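Local coordinates for aspartate carbamoyltransferase (Leishmania major, PDB 7K46), which probably catalyses the transfer of a carbamoyl group from carbamoyl phosphate to L-aspartate, an early step of pyrimidine biosynthesis, at residues 5-8 and 9-12; 225-229 and 230-234; 269-273 and 274-278. All blocks are in the same frame, centred on the assembly; numbering follows the deposited sequence.

Overall arrangement
Along the chain the three contacts come in series, all of them local turns or helix starts. Interaction 1 (5-12) lies in the N-terminal loop ahead of helix 23-41, packed on that helix and on helix 309-326. Interactions 2 (225-234) and 3 (269-278) lie across the chain's centre from interaction 1, the centre of each about 41 Å from the centre of interaction 1. They belong to the Asp/Orn-binding domain with its five-stranded parallel sheet, where their centres are 10 Å apart and they touch: Val-232 packs on Arg-275, and Pro-229 on His-278. Two short N-capped helices thus touch within one domain, while the chain's N-terminal turn is fastened in the other half of the molecule.

Interaction 1: 5-8 and 9-12; sequences NPVA and SLKG
Val-7 and Leu-10 face each other across a single turn of 3-10 helix, formed around residues 8-10 in the N-terminal loop that precedes helix 23-41.

Two backbone hydrogen bonds, each spanning three residues, define the turn. Leu-10 N donates to Val-7 O over 3.1 Å, and Lys-11 N donates to Ala-8 O, also over 3.1 Å and nearly straight at 168°. In both bonds the donor stands above the plane of the carbonyl, more markedly so at Ala-8.

The apolar part of the contact is one pair of branched side chains. Val-7 CG1 is anti to its backbone N (chi1 -177°), which places this methyl beside CD1 of Leu-10 at 3.7 Å; the two side chains meet at an angle instead of running alongside one another. CD1 also approaches Val-7 CB, at 4.0 Å. The pair is buried because two helices cover it: Val-7 packs on Ala-28, Leu-29 and Leu-32 of helix 23-41, and Leu-10 touches both Leu-29 and, on helix 309-326, Ile-321 and Ser-324. The turn therefore joins the start of the chain to its first and last helices.

Polar side chains add to this attachment. Ser-9 OG hydrogen-bonds to Asp-25 OD1, and the backbone N of Val-7 is bonded to Ser-324 OG. Within the turn, the Ser-9 hydroxyl also borders the valine, its OG lying 3.8 Å from Val-7 CG1, the same methyl that meets Leu-10.

Interaction 2: 225-229 and 230-234; sequences SGLTP and EIVAD
With chi1 at 66°, Thr-228 holds OG1 between its own backbone N and carbonyl carbon, facing the first turn of the helix, while Ile-231 sets CG1 anti to its carbonyl carbon (chi1 -69°), which lays its longer branch against that hydroxyl. Thr-228 is the N-cap: its OG1 accepts a hydrogen bond from Ile-231 N over 3.2 Å, nearly straight at 167°. CG1 of Ile-231 comes within 3.4 Å of the same OG1, and its CD1 lies 3.8 Å from Gly-226 O, so the capping oxygen has an apolar branch packed against it. Thr-228 also opens the helix through its main chain, since its O receives Val-232 N at 3.0 Å almost in line with the carbonyl bond. Ala-233 N then bonds to Pro-229 O at 2.9 Å. Proline fits this first helical position, where its missing N-H is not needed for a bond within the helix.

The Glu-230 side chain folds back along Pro-229, the two side chains lying side by side and pointing the same way. Its OE1 ends 3.7 Å from CD of Pro-229, close to the Thr-228 side chain as well. On the buried side, Leu-227 CB meets Val-232 CG2 at 4.2 Å.

Helix 229-234 follows strand 220-224 of the five-stranded parallel sheet after a short loop. Ile-231 packs down on Tyr-193 and Ile-195 of strand 191-195, where Leu-227 also reaches Ile-195. Asp-234 forms a salt bridge with Arg-190 and a hydrogen bond with Tyr-193, while Leu-227 and Val-232 lean on Arg-275 of the adjacent helix 273-276.

Interaction 3: 269-273 and 274-278; sequences LLIDK and ARLAH
Arg-275 reaches back from the start of its short helix to the carbonyl of Leu-270. Its CB passes Asp-272, 3.4 Å from OD1. CG is anti to the backbone N (chi1 -174°), and bends at chi2 (83°) and chi3 (71°) curl the chain round, leaving Arg-275 CG 4.0 Å and CD 3.9 Å from Leu-270 O. NE then donates to that oxygen over 2.8 Å, nearly in line with the C=O bond; CZ, beside the same oxygen, joins NE to NH2, which donates to it over 2.9 Å from a lone-pair direction in the carbonyl plane. The oxygen sits in the guanidinium plane, so one edge of the group grips a single acceptor with two N-H groups, which should restrain its rotation. NH2 has a further, weak bond to Ala-267 O, while NH1 packs near Leu-227 O.

Asp-272, the N-cap, holds the backbone end of the same arginine. Its OD1 accepts from Arg-275 N at 2.9 Å, and its main-chain O receives Leu-276 N at 3.0 Å. On the buried side, Ile-271 CG2 touches Leu-276 CD2 at 4.3 Å, while Ile-271 also packs on Ile-167, Leu-238 and Ala-240 of the parallel sheet.

An aspartate N-cap opening a short, weakly bonded helix, here 273-276, is a classic helix-start motif; in this Asp/Orn-binding domain the arginine's side-on grip also ties that helix to the segment leaving helix 262-269.

Interaction 1: 5-8 and 9-12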
ATOM      1  N   ASN A   5      -4.157 -19.170  22.728  1.00 31.27           N
ATOM      2  CA  ASN A   5      -5.386 -19.914  22.490  1.00 29.66           C
ATOM      3  C   ASN A   5      -6.413 -19.001  21.843  1.00 25.45           C
ATOM      4  O   ASN A   5      -6.802 -17.985  22.447  1.00 25.66           O
ATOM      5  CB  ASN A   5      -5.931 -20.498  23.786  1.00 32.74           C
ATOM      6  CG  ASN A   5      -4.980 -21.510  24.405  1.00 42.05           C
ATOM      7  OD1 ASN A   5      -4.696 -22.556  23.814  1.00 39.72           O
ATOM      8  ND2 ASN A   5      -4.470 -21.196  25.593  1.00 45.80           N
ATOM      9  N   PRO A   6      -6.870 -19.305  20.633  1.00 21.57           N
ATOM     10  CA  PRO A   6      -7.867 -18.442  19.993  1.00 23.58           C
ATOM     11  C   PRO A   6      -9.201 -18.506  20.725  1.00 21.98           C
ATOM     12  O   PRO A   6      -9.519 -19.487  21.402  1.00 22.88           O
ATOM     13  CB  PRO A   6      -7.973 -19.028  18.582  1.00 24.53           C
ATOM     14  CG  PRO A   6      -7.644 -20.470  18.765  1.00 28.45           C
ATOM     15  CD  PRO A   6      -6.597 -20.519  19.844  1.00 24.29           C
ATOM     16  N   VAL A   7      -9.974 -17.425  20.616  1.00 18.58           N
ATOM     17  CA  VAL A   7     -11.350 -17.421  21.120  1.00 23.25           C
ATOM     18  C   VAL A   7     -12.183 -18.209  20.113  1.00 24.82           C
ATOM     19  O   VAL A   7     -12.499 -17.721  19.024  1.00 21.43           O
ATOM     20  CB  VAL A   7     -11.893 -16.005  21.332  1.00 21.87           C
ATOM     21  CG1 VAL A   7     -13.314 -16.062  21.938  1.00 23.84           C
ATOM     22  CG2 VAL A   7     -10.951 -15.206  22.245  1.00 20.69           C
ATOM     23  N   ALA A   8     -12.535 -19.444  20.476  1.00 23.63           N
ATOM     24  CA  ALA A   8     -13.041 -20.398  19.493  1.00 26.04           C
ATOM     25  C   ALA A   8     -14.347 -19.943  18.849  1.00 24.59           C
ATOM     26  O   ALA A   8     -14.610 -20.278  17.691  1.00 25.35           O
ATOM     27  CB  ALA A   8     -13.213 -21.772  20.142  1.00 31.28           C
ATOM     28  N   SER A   9     -15.176 -19.180  19.567  1.00 22.20           N
ATOM     29  CA  SER A   9     -16.464 -18.788  19.000  1.00 27.68           C
ATOM     30  C   SER A   9     -16.317 -17.874  17.790  1.00 27.79           C
ATOM     31  O   SER A   9     -17.264 -17.751  17.005  1.00 23.94           O
ATOM     32  CB  SER A   9     -17.327 -18.095  20.054  1.00 26.64           C
ATOM     33  OG  SER A   9     -16.685 -16.927  20.527  1.00 28.75           O
ATOM     34  N   LEU A  10     -15.164 -17.229  17.619  1.00 23.09           N
ATOM     35  CA  LEU A  10     -14.955 -16.367  16.460  1.00 21.72           C
ATOM     36  C   LEU A  10     -14.444 -17.099  15.226  1.00 20.19           C
ATOM     37  O   LEU A  10     -14.347 -16.475  14.165  1.00 20.09           O
ATOM     38  CB  LEU A  10     -13.968 -15.236  16.790  1.00 19.51           C
ATOM     39  CG  LEU A  10     -14.530 -14.037  17.572  1.00 21.29           C
ATOM     40  CD1 LEU A  10     -14.771 -14.387  19.032  1.00 24.18           C
ATOM     41  CD2 LEU A  10     -13.621 -12.826  17.466  1.00 19.10           C
ATOM     42  N   LYS A  11     -14.108 -18.382  15.324  1.00 20.32           N
ATOM     43  CA  LYS A  11     -13.428 -19.054  14.221  1.00 21.11           C
ATOM     44  C   LYS A  11     -14.272 -19.004  12.948  1.00 24.03           C
ATOM     45  O   LYS A  11     -15.418 -19.461  12.932  1.00 20.24           O
ATOM     46  CB  LYS A  11     -13.119 -20.504  14.593  1.00 26.90           C
ATOM     47  CG  LYS A  11     -12.389 -21.270  13.483  1.00 28.72           C
ATOM     48  CD  LYS A  11     -12.237 -22.753  13.810  1.00 34.89           C
ATOM     49  CE  LYS A  11     -11.468 -23.474  12.700  1.00 46.23           C
ATOM     50  NZ  LYS A  11     -11.293 -24.929  12.979  1.00 54.06           N
ATOM     51  N   GLY A  12     -13.698 -18.426  11.891  1.00 21.68           N
ATOM     52  CA  GLY A  12     -14.345 -18.360  10.596  1.00 25.65           C
ATOM     53  C   GLY A  12     -15.580 -17.489  10.528  1.00 23.73           C
ATOM     54  O   GLY A  12     -16.344 -17.604   9.572  1.00 26.00           O
TER

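Interaction 2: 225-229 and 230-234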
ATOM      1  N   SER A 225     -26.840  18.579  31.009  1.00 21.12           N
ATOM      2  CA  SER A 225     -26.405  19.344  29.845  1.00 24.84           C
ATOM      3  C   SER A 225     -24.950  19.782  29.924  1.00 25.92           C
ATOM      4  O   SER A 225     -24.450  20.394  28.973  1.00 27.37           O
ATOM      5  CB  SER A 225     -27.299  20.577  29.649  1.00 27.15           C
ATOM      6  OG  SER A 225     -27.169  21.475  30.740  1.00 32.60           O
ATOM      7  N   GLY A 226     -24.256  19.486  31.017  1.00 21.95           N
ATOM      8  CA  GLY A 226     -22.866  19.879  31.131  1.00 22.48           C
ATOM      9  C   GLY A 226     -22.204  19.163  32.282  1.00 25.63           C
ATOM     10  O   GLY A 226     -22.870  18.593  33.149  1.00 22.25           O
ATOM     11  N   LEU A 227     -20.873  19.181  32.263  1.00 23.79           N
ATOM     12  CA  LEU A 227     -20.089  18.653  33.366  1.00 20.34           C
ATOM     13  C   LEU A 227     -20.118  19.628  34.533  1.00 23.58           C
ATOM     14  O   LEU A 227     -20.240  20.841  34.354  1.00 23.16           O
ATOM     15  CB  LEU A 227     -18.638  18.404  32.934  1.00 21.58           C
ATOM     16  CG  LEU A 227     -18.407  17.335  31.869  1.00 22.15           C
ATOM     17  CD1 LEU A 227     -16.964  17.369  31.327  1.00 20.01           C
ATOM     18  CD2 LEU A 227     -18.742  15.961  32.441  1.00 22.04           C
ATOM     19  N   THR A 228     -20.020  19.077  35.735  1.00 24.40           N
ATOM     20  CA  THR A 228     -19.940  19.817  36.983  1.00 26.00           C
ATOM     21  C   THR A 228     -18.879  19.153  37.836  1.00 24.06           C
ATOM     22  O   THR A 228     -18.532  17.983  37.607  1.00 21.58           O
ATOM     23  CB  THR A 228     -21.276  19.807  37.742  1.00 26.45           C
ATOM     24  OG1 THR A 228     -21.545  18.465  38.164  1.00 27.34           O
ATOM     25  CG2 THR A 228     -22.425  20.302  36.864  1.00 25.28           C
ATOM     26  N   PRO A 229     -18.343  19.849  38.844  1.00 23.23           N
ATOM     27  CA  PRO A 229     -17.368  19.199  39.728  1.00 30.16           C
ATOM     28  C   PRO A 229     -17.906  17.934  40.374  1.00 30.77           C
ATOM     29  O   PRO A 229     -17.148  16.977  40.570  1.00 28.60           O
ATOM     30  CB  PRO A 229     -17.062  20.284  40.772  1.00 35.90           C
ATOM     31  CG  PRO A 229     -17.338  21.559  40.069  1.00 30.53           C
ATOM     32  CD  PRO A 229     -18.534  21.269  39.201  1.00 27.78           C
ATOM     33  N   GLU A 230     -19.204  17.901  40.695  1.00 25.24           N
ATOM     34  CA  GLU A 230     -19.784  16.729  41.342  1.00 31.26           C
ATOM     35  C   GLU A 230     -19.827  15.539  40.393  1.00 26.34           C
ATOM     36  O   GLU A 230     -19.502  14.412  40.786  1.00 27.16           O
ATOM     37  CB  GLU A 230     -21.189  17.055  41.859  1.00 29.21           C
ATOM     38  CG  GLU A 230     -21.214  18.061  43.006  1.00 38.68           C
ATOM     39  CD  GLU A 230     -20.918  19.500  42.573  1.00 48.18           C
ATOM     40  OE1 GLU A 230     -21.171  19.862  41.399  1.00 34.45           O
ATOM     41  OE2 GLU A 230     -20.425  20.274  43.421  1.00 52.56           O
ATOM     42  N   ILE A 231     -20.218  15.764  39.137  1.00 23.34           N
ATOM     43  CA  ILE A 231     -20.239  14.666  38.173  1.00 24.91           C
ATOM     44  C   ILE A 231     -18.823  14.167  37.907  1.00 27.22           C
ATOM     45  O   ILE A 231     -18.565  12.956  37.896  1.00 23.54           O
ATOM     46  CB  ILE A 231     -20.931  15.101  36.868  1.00 24.09           C
ATOM     47  CG1 ILE A 231     -22.428  15.322  37.097  1.00 24.84           C
ATOM     48  CG2 ILE A 231     -20.695  14.061  35.768  1.00 20.06           C
ATOM     49  CD1 ILE A 231     -23.147  15.958  35.909  1.00 27.58           C
ATOM     50  N   VAL A 232     -17.892  15.098  37.673  1.00 23.88           N
ATOM     51  CA  VAL A 232     -16.501  14.736  37.394  1.00 21.69           C
ATOM     52  C   VAL A 232     -15.926  13.905  38.539  1.00 25.49           C
ATOM     53  O   VAL A 232     -15.305  12.856  38.319  1.00 22.87           O
ATOM     54  CB  VAL A 232     -15.669  16.006  37.140  1.00 23.75           C
ATOM     55  CG1 VAL A 232     -14.176  15.683  37.120  1.00 25.20           C
ATOM     56  CG2 VAL A 232     -16.109  16.669  35.823  1.00 22.66           C
ATOM     57  N   ALA A 233     -16.159  14.348  39.779  1.00 22.87           N
ATOM     58  CA  ALA A 233     -15.603  13.670  40.949  1.00 23.26           C
ATOM     59  C   ALA A 233     -16.128  12.251  41.093  1.00 29.34           C
ATOM     60  O   ALA A 233     -15.455  11.399  41.687  1.00 26.09           O
ATOM     61  CB  ALA A 233     -15.915  14.471  42.215  1.00 28.07           C
ATOM     62  N   ASP A 234     -17.319  11.975  40.562  1.00 25.13           N
ATOM     63  CA  ASP A 234     -17.956  10.675  40.715  1.00 24.80           C
ATOM     64  C   ASP A 234     -17.553   9.676  39.632  1.00 24.88           C
ATOM     65  O   ASP A 234     -17.796   8.474  39.795  1.00 26.04           O
ATOM     66  CB  ASP A 234     -19.481  10.846  40.718  1.00 24.24           C
ATOM     67  CG  ASP A 234     -20.216   9.594  41.187  1.00 33.10           C
ATOM     68  OD1 ASP A 234     -19.805   9.010  42.214  1.00 30.90           O
ATOM     69  OD2 ASP A 234     -21.215   9.209  40.541  1.00 28.87           O
TER

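Interaction 3: 269-273 and 274-278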
ATOM      1  N   LEU A 269     -18.870  21.187  28.024  1.00 21.46           N
ATOM      2  CA  LEU A 269     -18.394  19.834  27.768  1.00 21.27           C
ATOM      3  C   LEU A 269     -16.876  19.714  27.781  1.00 21.43           C
ATOM      4  O   LEU A 269     -16.358  18.589  27.822  1.00 20.63           O
ATOM      5  CB  LEU A 269     -18.917  19.329  26.412  1.00 22.95           C
ATOM      6  CG  LEU A 269     -20.404  19.380  26.028  1.00 35.11           C
ATOM      7  CD1 LEU A 269     -20.701  18.316  24.964  1.00 35.08           C
ATOM      8  CD2 LEU A 269     -21.340  19.205  27.202  1.00 27.52           C
ATOM      9  N   LEU A 270     -16.156  20.836  27.748  1.00 19.23           N
ATOM     10  CA  LEU A 270     -14.701  20.827  27.611  1.00 22.86           C
ATOM     11  C   LEU A 270     -14.041  20.075  28.759  1.00 23.10           C
ATOM     12  O   LEU A 270     -14.380  20.280  29.928  1.00 23.31           O
ATOM     13  CB  LEU A 270     -14.180  22.269  27.571  1.00 23.25           C
ATOM     14  CG  LEU A 270     -12.658  22.438  27.646  1.00 26.44           C
ATOM     15  CD1 LEU A 270     -11.987  21.813  26.435  1.00 22.76           C
ATOM     16  CD2 LEU A 270     -12.268  23.915  27.775  1.00 30.05           C
ATOM     17  N   ILE A 271     -13.089  19.204  28.430  1.00 19.19           N
ATOM     18  CA  ILE A 271     -12.254  18.550  29.433  1.00 22.19           C
ATOM     19  C   ILE A 271     -10.850  19.124  29.300  1.00 20.33           C
ATOM     20  O   ILE A 271     -10.213  18.987  28.247  1.00 20.77           O
ATOM     21  CB  ILE A 271     -12.254  17.018  29.281  1.00 19.48           C
ATOM     22  CG1 ILE A 271     -13.653  16.445  29.542  1.00 20.65           C
ATOM     23  CG2 ILE A 271     -11.272  16.384  30.272  1.00 21.98           C
ATOM     24  CD1 ILE A 271     -13.771  14.979  29.147  1.00 24.13           C
ATOM     25  N   ASP A 272     -10.381  19.793  30.352  1.00 22.01           N
ATOM     26  CA  ASP A 272      -9.042  20.373  30.375  1.00 25.42           C
ATOM     27  C   ASP A 272      -8.472  20.193  31.779  1.00 23.59           C
ATOM     28  O   ASP A 272      -9.058  19.511  32.624  1.00 24.73           O
ATOM     29  CB  ASP A 272      -9.070  21.846  29.936  1.00 22.04           C
ATOM     30  CG  ASP A 272      -9.988  22.706  30.794  1.00 27.69           C
ATOM     31  OD1 ASP A 272     -10.620  22.173  31.735  1.00 23.64           O
ATOM     32  OD2 ASP A 272     -10.088  23.924  30.513  1.00 27.32           O
ATOM     33  N   LYS A 273      -7.318  20.814  32.024  1.00 24.19           N
ATOM     34  CA  LYS A 273      -6.672  20.690  33.325  1.00 27.88           C
ATOM     35  C   LYS A 273      -7.570  21.225  34.437  1.00 26.08           C
ATOM     36  O   LYS A 273      -7.675  20.615  35.504  1.00 27.80           O
ATOM     37  CB  LYS A 273      -5.326  21.416  33.311  1.00 30.23           C
ATOM     38  CG  LYS A 273      -4.497  21.223  34.570  1.00 36.20           C
ATOM     39  CD  LYS A 273      -3.097  21.854  34.453  1.00 40.13           C
ATOM     40  CE  LYS A 273      -3.139  23.375  34.571  1.00 52.12           C
ATOM     41  NZ  LYS A 273      -1.779  23.996  34.640  1.00 59.49           N
ATOM     42  N   ALA A 274      -8.239  22.355  34.195  1.00 30.93           N
ATOM     43  CA  ALA A 274      -9.141  22.906  35.203  1.00 31.19           C
ATOM     44  C   ALA A 274     -10.250  21.919  35.541  1.00 28.12           C
ATOM     45  O   ALA A 274     -10.615  21.754  36.714  1.00 26.20           O
ATOM     46  CB  ALA A 274      -9.727  24.232  34.718  1.00 29.43           C
ATOM     47  N   ARG A 275     -10.796  21.248  34.525  1.00 23.38           N
ATOM     48  CA  ARG A 275     -11.855  20.274  34.764  1.00 22.58           C
ATOM     49  C   ARG A 275     -11.349  19.082  35.568  1.00 26.51           C
ATOM     50  O   ARG A 275     -12.057  18.563  36.438  1.00 24.56           O
ATOM     51  CB  ARG A 275     -12.441  19.797  33.436  1.00 24.49           C
ATOM     52  CG  ARG A 275     -13.662  18.888  33.601  1.00 22.79           C
ATOM     53  CD  ARG A 275     -14.916  19.727  33.785  1.00 23.96           C
ATOM     54  NE  ARG A 275     -15.270  20.393  32.538  1.00 25.45           N
ATOM     55  CZ  ARG A 275     -16.175  21.356  32.437  1.00 29.06           C
ATOM     56  NH1 ARG A 275     -16.823  21.805  33.495  1.00 24.14           N
ATOM     57  NH2 ARG A 275     -16.428  21.887  31.243  1.00 26.55           N
ATOM     58  N   LEU A 276     -10.131  18.626  35.292  1.00 22.47           N
ATOM     59  CA  LEU A 276      -9.618  17.453  35.993  1.00 25.36           C
ATOM     60  C   LEU A 276      -9.206  17.743  37.428  1.00 28.15           C
ATOM     61  O   LEU A 276      -8.837  16.805  38.142  1.00 28.12           O
ATOM     62  CB  LEU A 276      -8.420  16.864  35.244  1.00 25.66           C
ATOM     63  CG  LEU A 276      -8.726  16.043  33.994  1.00 25.02           C
ATOM     64  CD1 LEU A 276      -7.480  15.254  33.598  1.00 26.12           C
ATOM     65  CD2 LEU A 276      -9.916  15.114  34.201  1.00 22.66           C
ATOM     66  N   ALA A 277      -9.246  19.008  37.864  1.00 27.44           N
ATOM     67  CA  ALA A 277      -8.918  19.323  39.251  1.00 31.82           C
ATOM     68  C   ALA A 277      -9.850  18.608  40.222  1.00 32.99           C
ATOM     69  O   ALA A 277      -9.455  18.309  41.354  1.00 32.29           O
ATOM     70  CB  ALA A 277      -8.974  20.834  39.480  1.00 29.78           C
ATOM     71  N   HIS A 278     -11.077  18.314  39.798  1.00 28.91           N
ATOM     72  CA  HIS A 278     -12.050  17.628  40.637  1.00 31.29           C
ATOM     73  C   HIS A 278     -12.129  16.129  40.367  1.00 30.04           C
ATOM     74  O   HIS A 278     -12.922  15.444  41.015  1.00 26.54           O
ATOM     75  CB  HIS A 278     -13.435  18.258  40.454  1.00 31.48           C
ATOM     76  CG  HIS A 278     -13.505  19.697  40.867  1.00 33.05           C
ATOM     77  ND1 HIS A 278     -13.430  20.734  39.964  1.00 38.22           N
ATOM     78  CD2 HIS A 278     -13.639  20.269  42.089  1.00 36.23           C
ATOM     79  CE1 HIS A 278     -13.515  21.884  40.611  1.00 35.22           C
ATOM     80  NE2 HIS A 278     -13.644  21.630  41.902  1.00 37.78           N
TER